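Local atomic coordinates of luciferase-like monooxygenase (Streptomyces bottropensis, PDB entry 4US5), a protein that probably acts as a flavin-dependent monooxygenase of the bacterial luciferase family, inserting oxygen from O2 into an organic substrate. Residues B[27-31]-B[319-323]; B[82-87]-B[140-144]; B[203-207]-B[219-223]; B[244-248]-B[267-273]; B[257-261]-B[314-318]. All blocks are in the same frame, centred on the assembly; numbering follows the deposited sequence. Where two conformers were deposited one is given.

All five contacts belong to one TIM-barrel chain, and burial sorts their chemistry. Contacts 2 and 3 are the buried ones: contact 2 sets a turn against a barrel helix beside the second subunit, and contact 3 presses a helix on its own following strand, both largely apolar with one polar side chain reaching the backbone. Contacts 1, 4 and 5 are partly buried. Contact 1 pairs two outer helices through a glutamine, whereas contact 4, farthest from the centre of the chain, relies on an arginine gripping carbonyl oxygens. Contact 5 touches both: Arg322 meets Ser314, and Leu245 and Phe246 pack on Pro259 and Leu258.

Contact 1 (B[27-31]-B[319-323]); sequences HSIEL and QRDRL
With CG anti to the backbone N and the chain then folded at chi2 (76°), Gln319 lays its amide over the ring of His27; Glu30, also anti at chi1 but extended beyond, brings its carboxylate to the same amide. The two helices, 21-38 and 319-332, are the first and last of the TIM-barrel coat, and they run side by side in nearly the same direction, their local axes 11.2 Å apart at an angle of 25°.

Gln319 works in two ways. Its CB sits squarely over the imidazole face in a CH-pi contact, 3.8 Å from the His27 ring centroid, while its amide stacks on the ring with the planes 24° apart. Its NE2 donates an almost straight hydrogen bond of 3.0 Å to Glu30 OE1; the acceptor lies in the amide plane, but the donor stands above the carboxylate plane. A second bond from NE2, to His27 O at 3.3 Å, is weak and shares that carbonyl with the helical N-H of Leu31. Shortening the Gln319 side chain to the methyl of an alanine is likely to leave Glu30 OE1 without its amide donor and the His27 ring without the stacked amide.

One turn further on, the contact becomes apolar. Leu31 CD1 lies 3.9 Å from Leu323 CD2, and Leu323 CD1 approaches the Glu30 carboxylate. The guanidinium of Arg322 is held elsewhere, by a salt bridge to Glu11 and a bond to Ser314, and one face of it receives a methyl group: Leu31 CD2, 3.6 Å from Arg322 CZ and centred above the plane.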
# COMPACT_ATOMS: atom_id res chain seq x y z
N HIS B 27 14.65 -1.97 9.55
CA HIS B 27 14.76 -3.05 10.54
C HIS B 27 13.64 -4.05 10.47
O HIS B 27 13.84 -5.25 10.76
CB HIS B 27 14.90 -2.48 11.93
CG HIS B 27 16.23 -1.88 12.18
ND1 HIS B 27 16.43 -0.89 13.11
CD2 HIS B 27 17.43 -2.08 11.57
CE1 HIS B 27 17.68 -0.47 13.05
NE2 HIS B 27 18.32 -1.20 12.15
N SER B 28 12.45 -3.60 10.05
CA SER B 28 11.29 -4.51 9.87
C SER B 28 11.54 -5.47 8.80
O SER B 28 11.29 -6.68 8.92
CB SER B 28 10.01 -3.72 9.54
OG SER B 28 9.62 -2.92 10.63
N ILE B 29 12.09 -4.97 7.71
CA ILE B 29 12.45 -5.84 6.59
C ILE B 29 13.50 -6.88 6.96
O ILE B 29 13.36 -8.07 6.63
CB ILE B 29 12.94 -4.97 5.40
CG1 ILE B 29 11.79 -4.09 4.91
CG2 ILE B 29 13.47 -5.83 4.27
CD1 ILE B 29 12.22 -2.96 3.98
N GLU B 30 14.53 -6.44 7.68
CA GLU B 30 15.57 -7.33 8.15
C GLU B 30 15.02 -8.43 9.07
O GLU B 30 15.34 -9.63 8.93
CB GLU B 30 16.63 -6.55 8.93
CG GLU B 30 17.86 -7.41 9.18
CD GLU B 30 19.01 -6.67 9.85
OE1 GLU B 30 18.81 -5.53 10.36
OE2 GLU B 30 20.13 -7.28 9.88
N LEU B 31 14.13 -8.04 9.95
CA LEU B 31 13.50 -9.01 10.86
C LEU B 31 12.63 -9.99 10.09
O LEU B 31 12.64 -11.19 10.37
CB LEU B 31 12.72 -8.32 11.95
CG LEU B 31 11.98 -9.22 12.92
CD1 LEU B 31 12.92 -10.15 13.65
CD2 LEU B 31 11.17 -8.38 13.90
N GLN B 319 18.55 -3.19 17.49
CA GLN B 319 18.31 -4.22 16.51
C GLN B 319 19.11 -5.50 16.73
O GLN B 319 18.61 -6.58 16.47
CB GLN B 319 18.54 -3.65 15.11
CG GLN B 319 18.36 -4.62 13.97
CD GLN B 319 16.91 -4.94 13.62
OE1 GLN B 319 16.02 -4.79 14.44
NE2 GLN B 319 16.70 -5.47 12.43
N ARG B 320 20.35 -5.38 17.20
CA ARG B 320 21.17 -6.58 17.40
C ARG B 320 20.60 -7.43 18.55
O ARG B 320 20.59 -8.66 18.48
CB ARG B 320 22.64 -6.21 17.72
CG ARG B 320 23.35 -5.43 16.61
CD ARG B 320 24.58 -4.66 17.08
NE ARG B 320 24.24 -3.46 17.83
CZ ARG B 320 25.11 -2.54 18.28
NH1 ARG B 320 26.40 -2.68 18.04
NH2 ARG B 320 24.67 -1.50 18.96
N ASP B 321 20.15 -6.77 19.60
CA ASP B 321 19.47 -7.45 20.70
C ASP B 321 18.14 -8.07 20.21
O ASP B 321 17.74 -9.15 20.65
CB ASP B 321 19.20 -6.48 21.85
CG ASP B 321 20.46 -6.07 22.59
OD1 ASP B 321 21.49 -6.78 22.45
OD2 ASP B 321 20.40 -5.05 23.31
N ARG B 322 17.44 -7.35 19.36
CA ARG B 322 16.16 -7.79 18.90
C ARG B 322 16.25 -9.04 18.03
O ARG B 322 15.53 -10.00 18.23
CB ARG B 322 15.48 -6.68 18.13
CG ARG B 322 14.03 -6.99 17.82
CD ARG B 322 13.46 -6.02 16.79
NE ARG B 322 12.01 -6.03 16.87
CZ ARG B 322 11.21 -5.42 15.99
NH1 ARG B 322 11.72 -4.75 14.97
NH2 ARG B 322 9.91 -5.47 16.17
N LEU B 323 17.14 -9.01 17.03
CA LEU B 323 17.34 -10.16 16.19
C LEU B 323 17.76 -11.39 17.01
O LEU B 323 17.24 -12.49 16.79
CB LEU B 323 18.39 -9.86 15.10
CG LEU B 323 17.98 -8.81 14.09
CD1 LEU B 323 19.09 -8.50 13.14
CD2 LEU B 323 16.73 -9.20 13.32

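Contact 2 (B[82-87]-B[140-144]); sequences LSLYSP and RLEQL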
# COMPACT_ATOMS: atom_id res chain seq x y z
N LEU B 82 -10.14 -1.19 10.50
CA LEU B 82 -11.18 -1.21 9.49
C LEU B 82 -12.26 -0.15 9.73
O LEU B 82 -12.89 0.31 8.78
CB LEU B 82 -11.81 -2.60 9.42
CG LEU B 82 -12.91 -2.81 8.40
CD1 LEU B 82 -12.47 -2.51 6.99
CD2 LEU B 82 -13.43 -4.25 8.51
N SER B 83 -12.42 0.29 10.98
CA SER B 83 -13.40 1.32 11.28
C SER B 83 -13.09 2.62 10.61
O SER B 83 -13.96 3.48 10.52
CB SER B 83 -13.51 1.58 12.77
OG SER B 83 -13.99 0.43 13.44
N LEU B 84 -11.84 2.79 10.15
CA LEU B 84 -11.42 4.03 9.55
C LEU B 84 -11.61 4.08 8.04
O LEU B 84 -11.41 5.13 7.44
CB LEU B 84 -9.91 4.28 9.83
CG LEU B 84 -9.45 4.31 11.26
CD1 LEU B 84 -7.92 4.47 11.28
CD2 LEU B 84 -10.13 5.43 12.02
N TYR B 85 -11.91 2.93 7.43
CA TYR B 85 -11.85 2.80 6.00
C TYR B 85 -13.11 2.21 5.40
O TYR B 85 -13.81 1.45 6.03
CB TYR B 85 -10.68 1.87 5.64
CG TYR B 85 -9.36 2.32 6.24
CD1 TYR B 85 -8.81 3.54 5.88
CD2 TYR B 85 -8.75 1.58 7.22
CE1 TYR B 85 -7.65 3.99 6.46
CE2 TYR B 85 -7.54 1.99 7.78
CZ TYR B 85 -7.00 3.20 7.39
OH TYR B 85 -5.80 3.59 7.92
N SER B 86 -13.33 2.50 4.12
CA SER B 86 -14.30 1.75 3.33
C SER B 86 -13.89 0.30 3.27
O SER B 86 -12.77 0.00 2.90
CB SER B 86 -14.35 2.32 1.91
OG SER B 86 -14.98 1.42 1.03
N PRO B 87 -14.82 -0.64 3.59
CA PRO B 87 -14.48 -2.04 3.41
C PRO B 87 -14.15 -2.43 1.97
O PRO B 87 -13.36 -3.34 1.77
CB PRO B 87 -15.73 -2.77 3.92
CG PRO B 87 -16.32 -1.81 4.91
CD PRO B 87 -16.10 -0.47 4.31
N ARG B 140 -18.86 -3.84 9.35
CA ARG B 140 -17.82 -3.59 8.32
C ARG B 140 -17.10 -4.86 7.95
O ARG B 140 -16.79 -5.12 6.80
CB ARG B 140 -16.81 -2.58 8.85
CG ARG B 140 -17.26 -1.17 8.82
CD ARG B 140 -16.32 -0.27 9.62
NE ARG B 140 -16.86 1.06 9.63
CZ ARG B 140 -16.69 1.95 8.68
NH1 ARG B 140 -15.87 1.73 7.68
NH2 ARG B 140 -17.31 3.11 8.77
N LEU B 141 -16.87 -5.69 8.95
CA LEU B 141 -16.20 -6.94 8.75
C LEU B 141 -17.03 -7.90 7.87
O LEU B 141 -16.49 -8.60 7.02
CB LEU B 141 -15.90 -7.54 10.14
CG LEU B 141 -14.95 -8.70 10.31
CD1 LEU B 141 -13.64 -8.50 9.59
CD2 LEU B 141 -14.70 -8.87 11.81
N GLU B 142 -18.34 -7.89 8.05
CA GLU B 142 -19.24 -8.64 7.16
C GLU B 142 -19.22 -8.08 5.75
O GLU B 142 -19.24 -8.81 4.78
CB GLU B 142 -20.73 -8.55 7.64
CG GLU B 142 -21.45 -9.90 7.52
CD GLU B 142 -21.16 -10.78 8.70
OE1 GLU B 142 -21.93 -10.70 9.70
OE2 GLU B 142 -20.18 -11.55 8.61
N GLN B 143 -19.25 -6.76 5.65
CA GLN B 143 -19.17 -6.11 4.34
C GLN B 143 -17.86 -6.48 3.63
O GLN B 143 -17.84 -6.74 2.43
CB GLN B 143 -19.18 -4.61 4.49
CG GLN B 143 -20.50 -3.94 4.78
CD GLN B 143 -20.33 -2.43 4.69
OE1 GLN B 143 -19.84 -1.80 5.63
NE2 GLN B 143 -20.64 -1.86 3.53
N LEU B 144 -16.77 -6.46 4.37
CA LEU B 144 -15.45 -6.82 3.82
C LEU B 144 -15.49 -8.24 3.30
O LEU B 144 -15.02 -8.52 2.21
CB LEU B 144 -14.38 -6.66 4.90
CG LEU B 144 -12.97 -7.11 4.57
CD1 LEU B 144 -12.46 -6.44 3.31
CD2 LEU B 144 -12.08 -6.78 5.76
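Arg140 opens the helical side, its chain extended from CG to NE across the turn 82-87, with CB resting against Leu82 CD2 at 3.8 Å. Its guanidinium fits among backbone carbonyls: Ser83 O lies over the centre of one face, 3.6 Å from Arg140 CZ, and Tyr85 O comes up at the edge in the plane, 2.7 Å from Arg140 NH1 but at a poor angle for a hydrogen bond. The charge is met by Asp136 and by Asp125 of the second subunit, so this corner also belongs to the dimer interface.

Leu141 adds its backbone N and CD1 to the surroundings of Leu82 CD2. The turn follows strand 74-81 of the TIM barrel and leads into helix 87-100, for which Ser86 is the N-cap; helix 134-147 therefore packs where a barrel strand passes into its helix.

Gln143 next brings OE1 to 3.6 Å from Pro87 CG, crossing the pyrrolidine obliquely. Leu144 then completes the apolar surface. Its CB is 4.2 Å from Pro87 CB, CD1 reaches Pro87 O, and CD2 stands 4.0 Å from Leu82 CD2, with Ile109 of strand 105-110 touching both leucines.

Contact 3 (B[203-207]-B[219-223]); sequences MDTYR and PRPIL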
# COMPACT_ATOMS: atom_id res chain seq x y z
N MSE B 203 -9.76 -16.51 25.52
CA MSE B 203 -9.40 -17.63 24.70
C MSE B 203 -10.35 -18.80 24.96
O MSE B 203 -10.71 -19.53 24.04
CB MSE B 203 -7.94 -18.00 24.88
CG MSE B 203 -7.02 -16.83 24.44
SE MSE B 203 -6.94 -16.75 22.46
CE MSE B 203 -5.43 -17.97 22.21
N ASP B 204 -10.77 -18.98 26.21
CA ASP B 204 -11.82 -20.00 26.54
C ASP B 204 -13.12 -19.69 25.81
O ASP B 204 -13.70 -20.58 25.19
CB ASP B 204 -12.08 -20.04 28.05
CG ASP B 204 -10.99 -20.79 28.82
OD1 ASP B 204 -10.16 -21.46 28.18
OD2 ASP B 204 -10.97 -20.69 30.07
N THR B 205 -13.55 -18.44 25.88
CA THR B 205 -14.78 -17.97 25.26
C THR B 205 -14.78 -18.14 23.75
O THR B 205 -15.76 -18.62 23.15
CB THR B 205 -15.04 -16.50 25.60
OG1 THR B 205 -15.25 -16.40 27.02
CG2 THR B 205 -16.27 -15.95 24.90
N TYR B 206 -13.66 -17.78 23.12
CA TYR B 206 -13.50 -17.97 21.69
C TYR B 206 -13.76 -19.41 21.27
O TYR B 206 -14.53 -19.68 20.33
CB TYR B 206 -12.07 -17.56 21.23
CG TYR B 206 -11.79 -17.87 19.80
CD1 TYR B 206 -12.55 -17.29 18.79
CD2 TYR B 206 -10.75 -18.68 19.44
CE1 TYR B 206 -12.28 -17.56 17.45
CE2 TYR B 206 -10.48 -18.95 18.11
CZ TYR B 206 -11.24 -18.39 17.12
OH TYR B 206 -10.95 -18.67 15.80
N ARG B 207 -13.11 -20.33 21.96
CA ARG B 207 -13.24 -21.75 21.67
C ARG B 207 -14.62 -22.28 21.98
O ARG B 207 -15.19 -23.00 21.16
CB ARG B 207 -12.18 -22.56 22.40
CG ARG B 207 -10.79 -22.39 21.77
CD ARG B 207 -9.73 -23.12 22.53
NE ARG B 207 -9.55 -22.52 23.84
CZ ARG B 207 -8.84 -23.05 24.81
NH1 ARG B 207 -8.20 -24.21 24.61
NH2 ARG B 207 -8.75 -22.42 25.98
N PRO B 219 -11.91 -23.60 15.65
CA PRO B 219 -11.23 -22.40 16.16
C PRO B 219 -9.78 -22.35 15.70
O PRO B 219 -9.13 -23.38 15.61
CB PRO B 219 -11.32 -22.56 17.68
CG PRO B 219 -12.46 -23.51 17.91
CD PRO B 219 -12.45 -24.43 16.74
N ARG B 220 -9.29 -21.15 15.39
CA ARG B 220 -7.91 -20.97 15.01
C ARG B 220 -7.33 -19.82 15.86
O ARG B 220 -7.32 -18.69 15.44
CB ARG B 220 -7.82 -20.63 13.52
CG ARG B 220 -8.37 -21.73 12.61
CD ARG B 220 -7.34 -22.82 12.30
NE ARG B 220 -5.99 -22.28 12.14
CZ ARG B 220 -5.57 -21.60 11.08
NH1 ARG B 220 -6.39 -21.36 10.06
NH2 ARG B 220 -4.31 -21.15 11.03
N PRO B 221 -6.90 -20.13 17.09
CA PRO B 221 -6.43 -19.11 18.01
C PRO B 221 -4.92 -18.86 17.92
O PRO B 221 -4.11 -19.80 17.92
CB PRO B 221 -6.83 -19.68 19.40
CG PRO B 221 -7.32 -21.08 19.18
CD PRO B 221 -7.01 -21.44 17.76
N ILE B 222 -4.56 -17.58 17.92
CA ILE B 222 -3.19 -17.13 18.08
C ILE B 222 -3.14 -16.29 19.36
O ILE B 222 -4.06 -15.51 19.63
CB ILE B 222 -2.77 -16.23 16.88
CG1 ILE B 222 -2.53 -17.12 15.66
CG2 ILE B 222 -1.54 -15.40 17.20
CD1 ILE B 222 -2.09 -16.36 14.42
N LEU B 223 -2.07 -16.42 20.12
CA LEU B 223 -1.82 -15.56 21.25
C LEU B 223 -0.68 -14.57 20.94
O LEU B 223 0.43 -15.01 20.65
CB LEU B 223 -1.44 -16.41 22.44
CG LEU B 223 -1.47 -15.79 23.82
CD1 LEU B 223 -2.86 -15.31 24.17
CD2 LEU B 223 -0.96 -16.79 24.84
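Tyr206 and Met203 of helix 199-209 face the beginning of strand 221-229 within a beta-alpha-beta unit of the TIM barrel that starts with strand 188-191. Helix and strand run almost antiparallel, at 169°, as expected when a helix returns the chain to the start of the next parallel strand.

The apolar contacts are made mostly with prolines. Met203, a selenomethionine bent at chi2 and chi3, carries its CE to 3.6 Å from Pro221 CB, and the same methyl approaches Leu223 CD1. The CE2 corner of the Tyr206 ring meets both prolines: CE2 is 3.7 Å from Pro219 CB and 3.9 Å from Pro221 CB, while Pro221 CG lies at the ring edge in its plane. Arg207 contributes only the aliphatic CG, against Pro219.

A single hydrogen bond joins the segments. Arg220 N donates to Tyr206 OH over 3.0 Å at an angle of 170°, a nearly straight bond that binds the phenol to the backbone of Arg220, just ahead of Pro221. The hydroxyl is also bonded to Leu186 O, so it links the approaches to two neighbouring strands.

Charged groups are arranged within the helix. Arg207 NH2 forms a salt bridge with Asp204 OD1, and Met203 O accepts from both Arg207 N and Arg207 NE, which arrive from opposite faces of its carbonyl plane; the NE bond measures 3.2 Å.

Contact 4 (B[244-248]-B[267-273]); sequences RLFHR and EMDKPGP
Arg248 spends its guanidinium on three main-chain carbonyls of residues 267-273. The side chain leaves the helix with CG opposite the backbone N (chi1 167°), and a bend at chi3 (-76°) turns its end toward them. Its NE donates to Pro273 O at 2.7 Å in a bond that is straight (179°) and lies in both the carbonyl and the guanidinium planes. NH2 gives a second bond, of 2.9 Å, to Lys270 O. NH1 reaches Glu267 O at 2.7 Å along a more bent path, with the donor above the carbonyl plane; that oxygen also accepts from Lys270 N, on the opposite face.

Flat and bonded along its rim, the guanidinium is sandwiched: Met268 SE, of a selenomethionine, is centred over one face, and Gly272 CA lies against the opposite face, off toward its rim, 3.6 Å from Arg248 NH2. A leucine in place of Arg248 is likely to leave the three carbonyls without these donors and the chain beyond helix 261-268 freer to move.

Arg244 is satisfied differently. Its NH2 forms a salt bridge with Asp274 and gives a bond of 3.1 Å to water 2, which also lies 3.0 Å from Met268 O. Met268 CB and CG lie against one face of its guanidinium. Within 267-273, Lys270 NZ forms a salt bridge with Glu267 OE2.

Leu245 packs on Glu267 CB and Met268 SE, and further along on Leu263 and Ala264, joining helix 233-251, which follows strand 221-229, to the short helix 261-268.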
# COMPACT_ATOMS: atom_id res chain seq x y z
N ARG B 244 10.50 -1.29 30.47
CA ARG B 244 10.14 -0.87 31.80
C ARG B 244 10.15 0.66 31.89
O ARG B 244 9.21 1.27 32.43
CB ARG B 244 11.10 -1.48 32.80
CG ARG B 244 10.97 -2.98 32.96
CD ARG B 244 12.03 -3.53 33.90
NE ARG B 244 11.81 -3.04 35.25
CZ ARG B 244 12.77 -2.78 36.13
NH1 ARG B 244 14.04 -2.98 35.83
NH2 ARG B 244 12.44 -2.29 37.34
N LEU B 245 11.23 1.27 31.39
CA LEU B 245 11.39 2.75 31.46
C LEU B 245 10.39 3.43 30.55
O LEU B 245 9.85 4.47 30.89
CB LEU B 245 12.80 3.16 31.08
CG LEU B 245 13.10 4.68 31.07
CD1 LEU B 245 12.77 5.29 32.42
CD2 LEU B 245 14.55 4.94 30.69
N PHE B 246 10.09 2.81 29.40
CA PHE B 246 9.08 3.37 28.50
C PHE B 246 7.76 3.47 29.25
O PHE B 246 7.07 4.49 29.19
CB PHE B 246 8.93 2.53 27.21
CG PHE B 246 7.96 3.11 26.20
CD1 PHE B 246 8.31 4.16 25.39
CD2 PHE B 246 6.69 2.56 26.08
CE1 PHE B 246 7.42 4.70 24.47
CE2 PHE B 246 5.78 3.08 25.16
CZ PHE B 246 6.15 4.13 24.34
N HIS B 247 7.44 2.45 30.04
CA HIS B 247 6.20 2.52 30.82
C HIS B 247 6.23 3.57 31.94
O HIS B 247 5.23 4.21 32.18
CB HIS B 247 5.83 1.17 31.42
CG HIS B 247 4.92 0.38 30.56
ND1 HIS B 247 5.38 -0.34 29.48
CD2 HIS B 247 3.58 0.24 30.57
CE1 HIS B 247 4.36 -0.89 28.86
NE2 HIS B 247 3.26 -0.60 29.53
N ARG B 248 7.35 3.67 32.64
CA ARG B 248 7.49 4.70 33.70
C ARG B 248 7.23 6.05 33.07
O ARG B 248 6.47 6.87 33.61
CB ARG B 248 8.89 4.67 34.32
CG ARG B 248 9.19 5.89 35.18
CD ARG B 248 10.59 5.87 35.77
NE ARG B 248 10.71 4.95 36.90
CZ ARG B 248 11.82 4.76 37.60
NH1 ARG B 248 12.92 5.44 37.30
NH2 ARG B 248 11.83 3.93 38.61
N GLU B 267 18.21 4.14 35.10
CA GLU B 267 16.99 4.82 35.53
C GLU B 267 16.08 3.98 36.41
O GLU B 267 15.49 4.48 37.37
CB GLU B 267 16.18 5.34 34.33
CG GLU B 267 16.78 6.54 33.63
CD GLU B 267 16.94 7.73 34.58
OE1 GLU B 267 15.91 8.29 35.02
OE2 GLU B 267 18.09 8.04 34.93
N MSE B 268 15.90 2.70 36.05
CA MSE B 268 14.92 1.89 36.77
C MSE B 268 15.46 1.48 38.13
O MSE B 268 14.69 1.06 38.97
CB MSE B 268 14.52 0.66 35.97
CG MSE B 268 13.77 1.08 34.69
SE MSE B 268 12.20 2.21 34.97
CE MSE B 268 11.15 1.07 36.19
N ASP B 269 16.77 1.59 38.33
CA ASP B 269 17.35 1.38 39.67
C ASP B 269 17.05 2.54 40.63
O ASP B 269 17.23 2.40 41.84
CB ASP B 269 18.87 1.13 39.59
CG ASP B 269 19.23 -0.28 39.12
OD1 ASP B 269 18.38 -1.18 39.23
OD2 ASP B 269 20.35 -0.47 38.62
N LYS B 270 16.60 3.67 40.10
CA LYS B 270 16.24 4.81 40.93
C LYS B 270 14.76 4.74 41.29
O LYS B 270 13.96 4.16 40.56
CB LYS B 270 16.52 6.13 40.21
CG LYS B 270 17.96 6.29 39.71
CD LYS B 270 18.04 7.29 38.57
CE LYS B 270 19.49 7.56 38.09
NZ LYS B 270 19.63 8.86 37.37
N PRO B 271 14.39 5.34 42.43
CA PRO B 271 13.00 5.40 42.85
C PRO B 271 12.11 6.03 41.78
O PRO B 271 12.56 6.92 41.04
CB PRO B 271 13.03 6.28 44.10
CG PRO B 271 14.43 6.19 44.62
CD PRO B 271 15.31 5.97 43.42
N GLY B 272 10.86 5.58 41.69
CA GLY B 272 9.94 6.11 40.70
C GLY B 272 8.86 5.12 40.31
O GLY B 272 8.89 3.98 40.73
N PRO B 273 7.89 5.56 39.51
CA PRO B 273 6.87 4.66 39.03
C PRO B 273 7.48 3.43 38.35
O PRO B 273 8.48 3.54 37.61
CB PRO B 273 6.08 5.50 38.03
CG PRO B 273 6.41 6.93 38.34
CD PRO B 273 7.80 6.90 38.88
O HOH W 1 17.19 -1.70 36.53
O HOH W 2 15.05 -1.91 39.00

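Contact 5 (B[257-261]-B[314-318]); sequences LLPPA and SMIHD. With NA (sodium ion), chain M.
The imidazole of His317 lies under a proline's alpha carbon: Pro260 CA stands over the ring face, 3.6 Å from the His317 centroid and 11° off the normal, a CH-pi contact made by backbone carbon. Pro260 CB follows across the same ring toward CE1. At the ring's edge, in its plane, Leu258 O approaches His317 CD2 to 3.2 Å. Pro259 O, for its part, lies 3.4 Å from His317 CB. The histidine thus sits against three successive residues; a chi1 of 174° turns CG away from the backbone N and carries the ring to Pro260.

Both ring nitrogens have polar partners. His317 ND1 is joined through water 3 to Ala261 N, which donates to that water at 2.9 Å; NE2 is hydrogen-bonded to the carbonyl of Glu17.

Residues 314-318 leave the last strand of the TIM barrel, 309-313, and lead into helix 319-332, with Asp318 as its N-cap. Residues 257-261 lead likewise into helix 261-268, with Pro260 at the N-cap position, so the contact brings together two loops that each end at the start of a helix. Leu258 CD1 rests against the other loop, 3.7 Å from the carbonyl carbon, C, of Met315, a selenomethionine, and close to Ile316 N.

A sodium ion is bound beside residues 314-318. Ser314 O binds it at 2.9 Å and water 4 at 2.7 Å, and this water donates a hydrogen bond of 2.8 Å to Ile316 O. The hydroxyl of Ser314 is hydrogen-bonded to Tyr326 OH of helix 319-332.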
# COMPACT_ATOMS: atom_id res chain seq x y z
N LEU B 257 10.95 8.36 22.27
CA LEU B 257 11.34 7.17 21.59
C LEU B 257 11.80 6.11 22.60
O LEU B 257 12.14 6.44 23.74
CB LEU B 257 12.46 7.48 20.59
CG LEU B 257 12.20 8.60 19.56
CD1 LEU B 257 13.38 8.68 18.61
CD2 LEU B 257 10.90 8.39 18.80
N LEU B 258 11.81 4.83 22.18
CA LEU B 258 12.27 3.78 23.07
C LEU B 258 13.70 4.07 23.57
O LEU B 258 14.60 4.31 22.77
CB LEU B 258 12.24 2.40 22.40
CG LEU B 258 10.91 1.69 22.17
CD1 LEU B 258 11.19 0.22 21.79
CD2 LEU B 258 10.02 1.74 23.37
N PRO B 259 13.91 4.06 24.91
CA PRO B 259 15.25 4.38 25.43
C PRO B 259 16.28 3.23 25.33
O PRO B 259 15.90 2.04 25.34
CB PRO B 259 14.98 4.71 26.89
CG PRO B 259 13.77 3.91 27.25
CD PRO B 259 12.92 3.86 25.99
N PRO B 260 17.57 3.58 25.30
CA PRO B 260 18.60 2.52 25.25
C PRO B 260 18.61 1.71 26.53
O PRO B 260 18.29 2.24 27.60
CB PRO B 260 19.91 3.30 25.04
CG PRO B 260 19.58 4.74 24.98
CD PRO B 260 18.12 4.94 25.27
N ALA B 261 19.00 0.44 26.41
CA ALA B 261 18.92 -0.50 27.52
C ALA B 261 19.74 -0.05 28.73
O ALA B 261 19.26 -0.09 29.86
CB ALA B 261 19.36 -1.89 27.05
N SER B 314 7.85 -7.29 20.09
CA SER B 314 9.00 -6.85 20.85
C SER B 314 9.07 -5.31 20.95
O SER B 314 8.61 -4.58 20.06
CB SER B 314 10.28 -7.44 20.27
OG SER B 314 10.41 -7.11 18.88
N MSE B 315 9.63 -4.84 22.06
CA MSE B 315 9.88 -3.42 22.30
C MSE B 315 11.31 -3.32 22.74
O MSE B 315 11.59 -3.04 23.90
CB MSE B 315 8.93 -2.90 23.36
CG MSE B 315 7.55 -2.55 22.80
SE MSE B 315 6.44 -4.14 22.66
CE MSE B 315 4.69 -3.30 22.42
N ILE B 316 12.24 -3.55 21.81
CA ILE B 316 13.65 -3.67 22.09
C ILE B 316 14.38 -2.53 21.37
O ILE B 316 14.13 -2.27 20.19
CB ILE B 316 14.18 -5.05 21.65
CG1 ILE B 316 13.59 -6.15 22.56
CG2 ILE B 316 15.68 -5.10 21.68
CD1 ILE B 316 13.89 -7.58 22.13
N HIS B 317 15.27 -1.86 22.09
CA HIS B 317 15.90 -0.65 21.56
C HIS B 317 16.86 -0.98 20.41
O HIS B 317 16.87 -0.30 19.38
CB HIS B 317 16.67 0.07 22.66
CG HIS B 317 17.47 1.23 22.16
ND1 HIS B 317 18.80 1.13 21.84
CD2 HIS B 317 17.11 2.51 21.88
CE1 HIS B 317 19.23 2.29 21.38
NE2 HIS B 317 18.23 3.16 21.41
N ASP B 318 17.70 -2.00 20.60
CA ASP B 318 18.81 -2.28 19.70
C ASP B 318 18.50 -3.44 18.80
O ASP B 318 18.27 -4.52 19.26
CB ASP B 318 20.08 -2.55 20.55
CG ASP B 318 21.39 -2.53 19.72
OD1 ASP B 318 21.48 -3.10 18.61
OD2 ASP B 318 22.32 -1.86 20.19
NA NA M . 11.36 -4.13 19.14
O HOH W 3 19.99 -0.65 23.87
O HOH W 4 12.89 -2.49 17.70